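Long-range contacts in putative agmatinase (PDB 3LHL), which probably hydrolyses agmatine to putrescine and urea, as a manganese-dependent member of the arginase family: residues A[187-192]-A[235-240]; A[11-16]-A[79-84]. One frame throughout, in Å; residues are numbered along the deposited sequence.

Overall arrangement
From the N terminus, interaction 2 closes first. Strand 10-15 is met again by helix 70-86, after the chain has added strand 57-62 beside it. Interaction 1 closes much later. There the C-terminal end of helix 185-191 meets the loop that leads into strand 240-247, and the intervening chain includes strand 196-202. The two loops follow one another in series, so they neither nest nor cross. The centres of interactions 1 and 2 lie about 25 Å apart, and the two do not touch. Interaction 2 packs helix 70-86 against one face of the parallel sheet, over strand 10-15. Interaction 1 lies where strand 240-247 begins. Strand 90-95 lies between strands 10-15 and 240-247 in the sheet.

Interaction 1: residues A[187-192]-A[235-240]; sequences NIVNML and KNSNIN
The last turn of helix 185-191 meets the loop entering strand 240-247, where Ile239 is set against Val189 and Leu192. The methyl CG2 of Ile239 does most of the touching. It lies 3.5 Å from both CG1 and O of Val189. Ile239 CG2 also reaches Leu192 CB at 4.1 Å. With chi1 at 63°, Ile239 holds this methyl beside its backbone N and sends CG1 off between N and the carbonyl carbon.

In this alpha/beta fold, helix 185-191 leads into strand 196-202, the sheet neighbour of strand 240-247. The contact therefore joins the two connections entering adjacent parallel strands. Ile197 of strand 196-202 touches both Leu192 and Ile239 and continues the apolar cluster.

No direct hydrogen bond links the segments, but two waters do. One donates to Val189 O at 2.9 Å and accepts from Asn238 N at 2.8 Å, so it serves a carbonyl of the final helical turn. The second donates to Asn190 OD1 at 2.7 Å and to Asn236 O at 3.1 Å. Ser237 OG ties the loop back to helix 229-235 through a hydrogen bond with Ile234 O, and it receives a weak bond from Ile239 N at 3.4 Å.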
ATOM      1  N   ASN A 187      -0.578  15.663  11.177  1.00 17.30           N
ATOM      2  CA  ASN A 187      -1.589  15.846  12.206  1.00 18.29           C
ATOM      3  C   ASN A 187      -2.315  14.535  12.501  1.00 18.12           C
ATOM      4  O   ASN A 187      -2.525  14.187  13.661  1.00 17.34           O
ATOM      5  CB  ASN A 187      -2.610  16.913  11.790  1.00 19.16           C
ATOM      6  CG  ASN A 187      -2.131  18.321  12.080  1.00 19.70           C
ATOM      7  OD1 ASN A 187      -1.264  18.526  12.922  1.00 23.43           O
ATOM      8  ND2 ASN A 187      -2.709  19.298  11.398  1.00 20.64           N
ATOM      9  N   ILE A 188      -2.696  13.813  11.448  1.00 17.24           N
ATOM     10  CA  ILE A 188      -3.400  12.544  11.605  1.00 16.83           C
ATOM     11  C   ILE A 188      -2.543  11.515  12.322  1.00 16.39           C
ATOM     12  O   ILE A 188      -3.024  10.807  13.203  1.00 16.33           O
ATOM     13  CB  ILE A 188      -3.845  11.971  10.233  1.00 19.54           C
ATOM     14  CG1 ILE A 188      -4.943  12.860   9.639  1.00 20.10           C
ATOM     15  CG2 ILE A 188      -4.360  10.532  10.388  1.00 19.34           C
ATOM     16  CD1 ILE A 188      -6.147  13.048  10.557  1.00 18.76           C
ATOM     17  N   VAL A 189      -1.270  11.443  11.953  1.00 17.27           N
ATOM     18  CA  VAL A 189      -0.351  10.487  12.563  1.00 19.17           C
ATOM     19  C   VAL A 189      -0.154  10.737  14.062  1.00 19.78           C
ATOM     20  O   VAL A 189      -0.149   9.798  14.852  1.00 18.35           O
ATOM     21  CB  VAL A 189       1.013  10.506  11.846  1.00 19.56           C
ATOM     22  CG1 VAL A 189       1.989   9.596  12.560  1.00 19.63           C
ATOM     23  CG2 VAL A 189       0.836  10.040  10.398  1.00 22.18           C
ATOM     24  N   ASN A 190       0.018  11.998  14.451  1.00 20.02           N
ATOM     25  CA  ASN A 190       0.174  12.323  15.866  1.00 22.00           C
ATOM     26  C   ASN A 190      -1.098  11.944  16.628  1.00 22.48           C
ATOM     27  O   ASN A 190      -1.036  11.470  17.761  1.00 19.89           O
ATOM     28  CB  ASN A 190       0.453  13.815  16.056  1.00 21.32           C
ATOM     29  CG  ASN A 190       1.889  14.178  15.760  1.00 22.29           C
ATOM     30  OD1 ASN A 190       2.814  13.498  16.208  1.00 23.55           O
ATOM     31  ND2 ASN A 190       2.088  15.260  15.018  1.00 23.46           N
HETATM   32  N   MSE A 191      -2.248  12.155  15.994  1.00 22.86           N
HETATM   33  CA  MSE A 191      -3.530  11.831  16.613  1.00 26.55           C
HETATM   34  C   MSE A 191      -3.701  10.332  16.818  1.00 25.62           C
HETATM   35  O   MSE A 191      -4.427   9.905  17.710  1.00 26.12           O
HETATM   36  CB  MSE A 191      -4.683  12.361  15.761  1.00 30.31           C
HETATM   37  CG  MSE A 191      -5.034  13.811  16.024  1.00 38.90           C
HETATM   38 SE   MSE A 191      -6.354  14.459  14.761  1.00 56.39          SE
HETATM   39  CE  MSE A 191      -7.730  13.115  15.036  1.00 45.48           C
ATOM     40  N   LEU A 192      -3.034   9.543  15.980  1.00 23.48           N
ATOM     41  CA  LEU A 192      -3.094   8.091  16.064  1.00 22.31           C
ATOM     42  C   LEU A 192      -1.954   7.572  16.930  1.00 22.02           C
ATOM     43  O   LEU A 192      -1.533   6.421  16.800  1.00 20.60           O
ATOM     44  CB  LEU A 192      -2.989   7.478  14.665  1.00 21.98           C
ATOM     45  CG  LEU A 192      -4.262   7.319  13.833  1.00 22.54           C
ATOM     46  CD1 LEU A 192      -5.099   8.572  13.893  1.00 25.64           C
ATOM     47  CD2 LEU A 192      -3.871   7.000  12.400  1.00 22.51           C
ATOM     48  N   LYS A 235       8.531   8.064  10.752  1.00 23.80           N
ATOM     49  CA  LYS A 235       9.717   7.776  11.545  1.00 25.56           C
ATOM     50  C   LYS A 235       9.716   8.499  12.889  1.00 25.98           C
ATOM     51  O   LYS A 235      10.114   7.924  13.898  1.00 25.70           O
ATOM     52  CB  LYS A 235      10.989   8.154  10.779  1.00 25.46           C
ATOM     53  CG  LYS A 235      12.260   8.038  11.617  1.00 23.64           C
ATOM     54  CD  LYS A 235      13.502   8.332  10.797  1.00 27.20           C
ATOM     55  CE  LYS A 235      14.769   8.230  11.637  1.00 27.79           C
ATOM     56  NZ  LYS A 235      14.850   9.295  12.684  1.00 31.93           N
ATOM     57  N   ASN A 236       9.276   9.755  12.900  1.00 26.09           N
ATOM     58  CA  ASN A 236       9.255  10.535  14.132  1.00 27.51           C
ATOM     59  C   ASN A 236       7.973  10.373  14.946  1.00 28.34           C
ATOM     60  O   ASN A 236       7.840  10.966  16.016  1.00 30.24           O
ATOM     61  CB  ASN A 236       9.462  12.029  13.828  1.00 29.09           C
ATOM     62  CG  ASN A 236      10.806  12.317  13.176  1.00 29.12           C
ATOM     63  OD1 ASN A 236      11.819  11.715  13.523  1.00 30.74           O
ATOM     64  ND2 ASN A 236      10.820  13.255  12.237  1.00 29.89           N
ATOM     65  N   SER A 237       7.030   9.579  14.454  1.00 27.25           N
ATOM     66  CA  SER A 237       5.774   9.397  15.170  1.00 26.72           C
ATOM     67  C   SER A 237       5.792   8.181  16.084  1.00 26.06           C
ATOM     68  O   SER A 237       6.802   7.493  16.208  1.00 26.72           O
ATOM     69  CB  SER A 237       4.620   9.236  14.186  1.00 27.59           C
ATOM     70  OG  SER A 237       4.578   7.912  13.677  1.00 24.39           O
ATOM     71  N   ASN A 238       4.657   7.923  16.721  1.00 25.67           N
ATOM     72  CA  ASN A 238       4.535   6.777  17.600  1.00 27.23           C
ATOM     73  C   ASN A 238       3.407   5.861  17.145  1.00 27.27           C
ATOM     74  O   ASN A 238       2.618   5.382  17.963  1.00 29.40           O
ATOM     75  CB  ASN A 238       4.290   7.221  19.045  1.00 27.46           C
ATOM     76  CG  ASN A 238       4.315   6.055  20.021  1.00 29.27           C
ATOM     77  OD1 ASN A 238       5.216   5.218  19.978  1.00 29.96           O
ATOM     78  ND2 ASN A 238       3.330   5.997  20.908  1.00 30.34           N
ATOM     79  N   ILE A 239       3.309   5.630  15.837  1.00 25.48           N
ATOM     80  CA  ILE A 239       2.275   4.736  15.334  1.00 25.41           C
ATOM     81  C   ILE A 239       2.912   3.369  15.125  1.00 24.61           C
ATOM     82  O   ILE A 239       4.107   3.268  14.843  1.00 24.89           O
ATOM     83  CB  ILE A 239       1.654   5.216  13.995  1.00 24.93           C
ATOM     84  CG1 ILE A 239       2.707   5.238  12.890  1.00 25.07           C
ATOM     85  CG2 ILE A 239       1.030   6.582  14.172  1.00 25.54           C
ATOM     86  CD1 ILE A 239       2.120   5.472  11.512  1.00 24.50           C
ATOM     87  N   ASN A 240       2.115   2.321  15.271  1.00 23.94           N
ATOM     88  CA  ASN A 240       2.618   0.967  15.112  1.00 24.89           C
ATOM     89  C   ASN A 240       2.085   0.321  13.835  1.00 23.56           C
ATOM     90  O   ASN A 240       0.915  -0.053  13.749  1.00 22.54           O
ATOM     91  CB  ASN A 240       2.241   0.135  16.347  1.00 25.85           C
ATOM     92  CG  ASN A 240       2.820  -1.268  16.310  1.00 29.26           C
ATOM     93  OD1 ASN A 240       3.932  -1.479  15.824  1.00 33.33           O
ATOM     94  ND2 ASN A 240       2.076  -2.233  16.840  1.00 26.35           N
TER
HETATM   95  O   HOH W   1       2.123   9.052  16.454  1.00 20.73           O
HETATM   96  O   HOH W   2       5.405  12.831  15.756  1.00 38.16           O

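Interaction 2: residues A[11-16]-A[79-84]; sequences IVFGVG and QETYKI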
ATOM      1  N   ILE A  11       8.578  -9.159   6.790  1.00 18.47           N
ATOM      2  CA  ILE A  11       8.560 -10.133   5.705  1.00 17.69           C
ATOM      3  C   ILE A  11       7.961  -9.496   4.454  1.00 18.92           C
ATOM      4  O   ILE A  11       6.760  -9.203   4.400  1.00 18.99           O
ATOM      5  CB  ILE A  11       7.723 -11.373   6.090  1.00 18.81           C
ATOM      6  CG1 ILE A  11       8.183 -11.906   7.455  1.00 18.50           C
ATOM      7  CG2 ILE A  11       7.849 -12.450   5.013  1.00 18.01           C
ATOM      8  CD1 ILE A  11       9.647 -12.314   7.513  1.00 17.78           C
ATOM      9  N   VAL A  12       8.813  -9.290   3.457  1.00 16.88           N
ATOM     10  CA  VAL A  12       8.431  -8.677   2.192  1.00 16.55           C
ATOM     11  C   VAL A  12       8.145  -9.750   1.152  1.00 17.70           C
ATOM     12  O   VAL A  12       8.954 -10.654   0.946  1.00 20.31           O
ATOM     13  CB  VAL A  12       9.572  -7.793   1.641  1.00 15.64           C
ATOM     14  CG1 VAL A  12       9.129  -7.110   0.365  1.00 13.05           C
ATOM     15  CG2 VAL A  12      10.005  -6.782   2.689  1.00 10.99           C
ATOM     16  N   PHE A  13       6.995  -9.652   0.494  1.00 17.07           N
ATOM     17  CA  PHE A  13       6.652 -10.626  -0.532  1.00 17.02           C
ATOM     18  C   PHE A  13       5.863  -9.951  -1.640  1.00 17.00           C
ATOM     19  O   PHE A  13       5.194  -8.936  -1.420  1.00 18.34           O
ATOM     20  CB  PHE A  13       5.877 -11.815   0.076  1.00 15.69           C
ATOM     21  CG  PHE A  13       4.512 -11.466   0.601  1.00 16.14           C
ATOM     22  CD1 PHE A  13       3.376 -11.691  -0.174  1.00 16.00           C
ATOM     23  CD2 PHE A  13       4.359 -10.926   1.875  1.00 16.69           C
ATOM     24  CE1 PHE A  13       2.103 -11.386   0.311  1.00 14.28           C
ATOM     25  CE2 PHE A  13       3.092 -10.613   2.372  1.00 16.46           C
ATOM     26  CZ  PHE A  13       1.961 -10.845   1.587  1.00 17.87           C
ATOM     27  N   GLY A  14       5.973 -10.502  -2.841  1.00 15.72           N
ATOM     28  CA  GLY A  14       5.275  -9.932  -3.973  1.00 15.51           C
ATOM     29  C   GLY A  14       4.034 -10.712  -4.335  1.00 16.27           C
ATOM     30  O   GLY A  14       3.939 -11.911  -4.065  1.00 14.37           O
ATOM     31  N   VAL A  15       3.078 -10.012  -4.934  1.00 17.96           N
ATOM     32  CA  VAL A  15       1.818 -10.603  -5.373  1.00 18.99           C
ATOM     33  C   VAL A  15       1.528 -10.038  -6.756  1.00 19.40           C
ATOM     34  O   VAL A  15       0.914  -8.973  -6.883  1.00 18.69           O
ATOM     35  CB  VAL A  15       0.646 -10.229  -4.435  1.00 20.91           C
ATOM     36  CG1 VAL A  15      -0.651 -10.823  -4.970  1.00 22.21           C
ATOM     37  CG2 VAL A  15       0.917 -10.736  -3.024  1.00 20.87           C
ATOM     38  N   GLY A  16       1.996 -10.747  -7.780  1.00 18.81           N
ATOM     39  CA  GLY A  16       1.788 -10.310  -9.149  1.00 19.62           C
ATOM     40  C   GLY A  16       0.408 -10.699  -9.643  1.00 18.87           C
ATOM     41  O   GLY A  16       0.251 -11.644 -10.425  1.00 16.79           O
ATOM     42  N   GLN A  79      -3.826 -16.484   3.201  1.00 18.38           N
ATOM     43  CA  GLN A  79      -3.028 -17.523   3.838  1.00 20.02           C
ATOM     44  C   GLN A  79      -1.602 -17.082   4.140  1.00 19.73           C
ATOM     45  O   GLN A  79      -1.135 -17.226   5.268  1.00 17.44           O
ATOM     46  CB  GLN A  79      -2.988 -18.775   2.964  1.00 21.48           C
ATOM     47  CG  GLN A  79      -4.292 -19.539   2.915  1.00 25.39           C
ATOM     48  CD  GLN A  79      -4.765 -19.948   4.295  1.00 27.31           C
ATOM     49  OE1 GLN A  79      -5.673 -19.338   4.860  1.00 26.29           O
ATOM     50  NE2 GLN A  79      -4.137 -20.978   4.853  1.00 29.57           N
ATOM     51  N   GLU A  80      -0.913 -16.552   3.131  1.00 20.12           N
ATOM     52  CA  GLU A  80       0.469 -16.111   3.302  1.00 21.33           C
ATOM     53  C   GLU A  80       0.567 -15.042   4.385  1.00 19.43           C
ATOM     54  O   GLU A  80       1.420 -15.119   5.265  1.00 19.76           O
ATOM     55  CB  GLU A  80       1.026 -15.567   1.980  1.00 23.85           C
ATOM     56  CG  GLU A  80       2.500 -15.162   2.031  1.00 29.33           C
ATOM     57  CD  GLU A  80       3.417 -16.303   2.461  1.00 35.41           C
ATOM     58  OE1 GLU A  80       3.381 -17.373   1.816  1.00 36.22           O
ATOM     59  OE2 GLU A  80       4.177 -16.131   3.443  1.00 38.14           O
ATOM     60  N   THR A  81      -0.317 -14.052   4.317  1.00 19.10           N
ATOM     61  CA  THR A  81      -0.323 -12.961   5.287  1.00 17.25           C
ATOM     62  C   THR A  81      -0.571 -13.496   6.693  1.00 16.21           C
ATOM     63  O   THR A  81       0.150 -13.148   7.624  1.00 15.06           O
ATOM     64  CB  THR A  81      -1.418 -11.915   4.954  1.00 15.68           C
ATOM     65  OG1 THR A  81      -1.317 -11.533   3.580  1.00 14.67           O
ATOM     66  CG2 THR A  81      -1.257 -10.670   5.814  1.00 13.61           C
ATOM     67  N   TYR A  82      -1.584 -14.350   6.836  1.00 17.54           N
ATOM     68  CA  TYR A  82      -1.936 -14.914   8.136  1.00 19.29           C
ATOM     69  C   TYR A  82      -0.754 -15.589   8.829  1.00 21.19           C
ATOM     70  O   TYR A  82      -0.502 -15.358  10.012  1.00 21.83           O
ATOM     71  CB  TYR A  82      -3.082 -15.928   8.010  1.00 19.75           C
ATOM     72  CG  TYR A  82      -3.347 -16.636   9.318  1.00 22.43           C
ATOM     73  CD1 TYR A  82      -3.840 -15.935  10.423  1.00 24.34           C
ATOM     74  CD2 TYR A  82      -3.003 -17.976   9.491  1.00 23.30           C
ATOM     75  CE1 TYR A  82      -3.969 -16.547  11.666  1.00 25.56           C
ATOM     76  CE2 TYR A  82      -3.129 -18.600  10.734  1.00 24.29           C
ATOM     77  CZ  TYR A  82      -3.609 -17.878  11.815  1.00 25.61           C
ATOM     78  OH  TYR A  82      -3.705 -18.471  13.054  1.00 28.35           O
ATOM     79  N   LYS A  83      -0.032 -16.428   8.100  1.00 19.71           N
ATOM     80  CA  LYS A  83       1.108 -17.099   8.692  1.00 21.49           C
ATOM     81  C   LYS A  83       2.131 -16.084   9.206  1.00 20.70           C
ATOM     82  O   LYS A  83       2.706 -16.264  10.285  1.00 20.91           O
ATOM     83  CB  LYS A  83       1.739 -18.046   7.673  1.00 22.22           C
ATOM     84  CG  LYS A  83       0.806 -19.172   7.264  1.00 24.11           C
ATOM     85  CD  LYS A  83       1.312 -19.907   6.038  1.00 28.84           C
ATOM     86  CE  LYS A  83       0.270 -20.896   5.539  1.00 31.91           C
ATOM     87  NZ  LYS A  83       0.656 -21.509   4.234  1.00 35.51           N
ATOM     88  N   ILE A  84       2.348 -15.011   8.451  1.00 19.18           N
ATOM     89  CA  ILE A  84       3.302 -13.986   8.870  1.00 17.66           C
ATOM     90  C   ILE A  84       2.798 -13.301  10.140  1.00 18.01           C
ATOM     91  O   ILE A  84       3.544 -13.127  11.104  1.00 16.45           O
ATOM     92  CB  ILE A  84       3.513 -12.928   7.761  1.00 18.90           C
ATOM     93  CG1 ILE A  84       4.136 -13.594   6.525  1.00 16.13           C
ATOM     94  CG2 ILE A  84       4.412 -11.799   8.276  1.00 15.47           C
ATOM     95  CD1 ILE A  84       4.183 -12.712   5.303  1.00 14.57           C
TER
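Phe13 lies with one face of its ring beneath Glu80. The aliphatic CG of Glu80 sits 4.2 Å from the centroid of the Phe13 ring and only 11° off the ring normal, a CH-pi contact close to the ring centre. Glu80 gets there with CG trans to the backbone N (chi1 -176°), followed by a bend at chi2. The touching part is thus its CG methylene, not its carboxylate. The side chain of Glu80 also touches Tyr60 and Leu63.

Two more residues of helix 70-86 meet this ring obliquely. Ile84 brings its CD1 methyl to 3.8 Å from Phe13 CE2. Thr81 puts OG1 3.9 Å from Phe13 CZ, but the polar bond of that hydroxyl is to Ile77 O, one turn back in the helix.

Ile84 also serves Ile11. Its CD1 is 3.7 Å from Ile11 CG2, while its CG2 is 3.9 Å from Ile11 CG1. Ile84 CD1 therefore touches both Ile11 and Phe13. These two point to the helix side of the sheet, whereas the intervening Val12 points away. No hydrogen bond crosses the interface, and the grip is almost wholly apolar. A bound methylpentanediol, probably from the crystallisation liquor, lies about 5 Å from the Phe13 side chain.

The axes of strand 11-15 and helix 79-84 are 10.6 Å apart and nearly antiparallel, at 176°. Strand 10-15 lies between strands 57-62 and 90-95, and helix 70-86 connects those two. The helix thus passes over the strand that its own connection skips, the layered packing of a beta-alpha-beta crossover in the parallel-sheet alpha/beta fold of the arginase family.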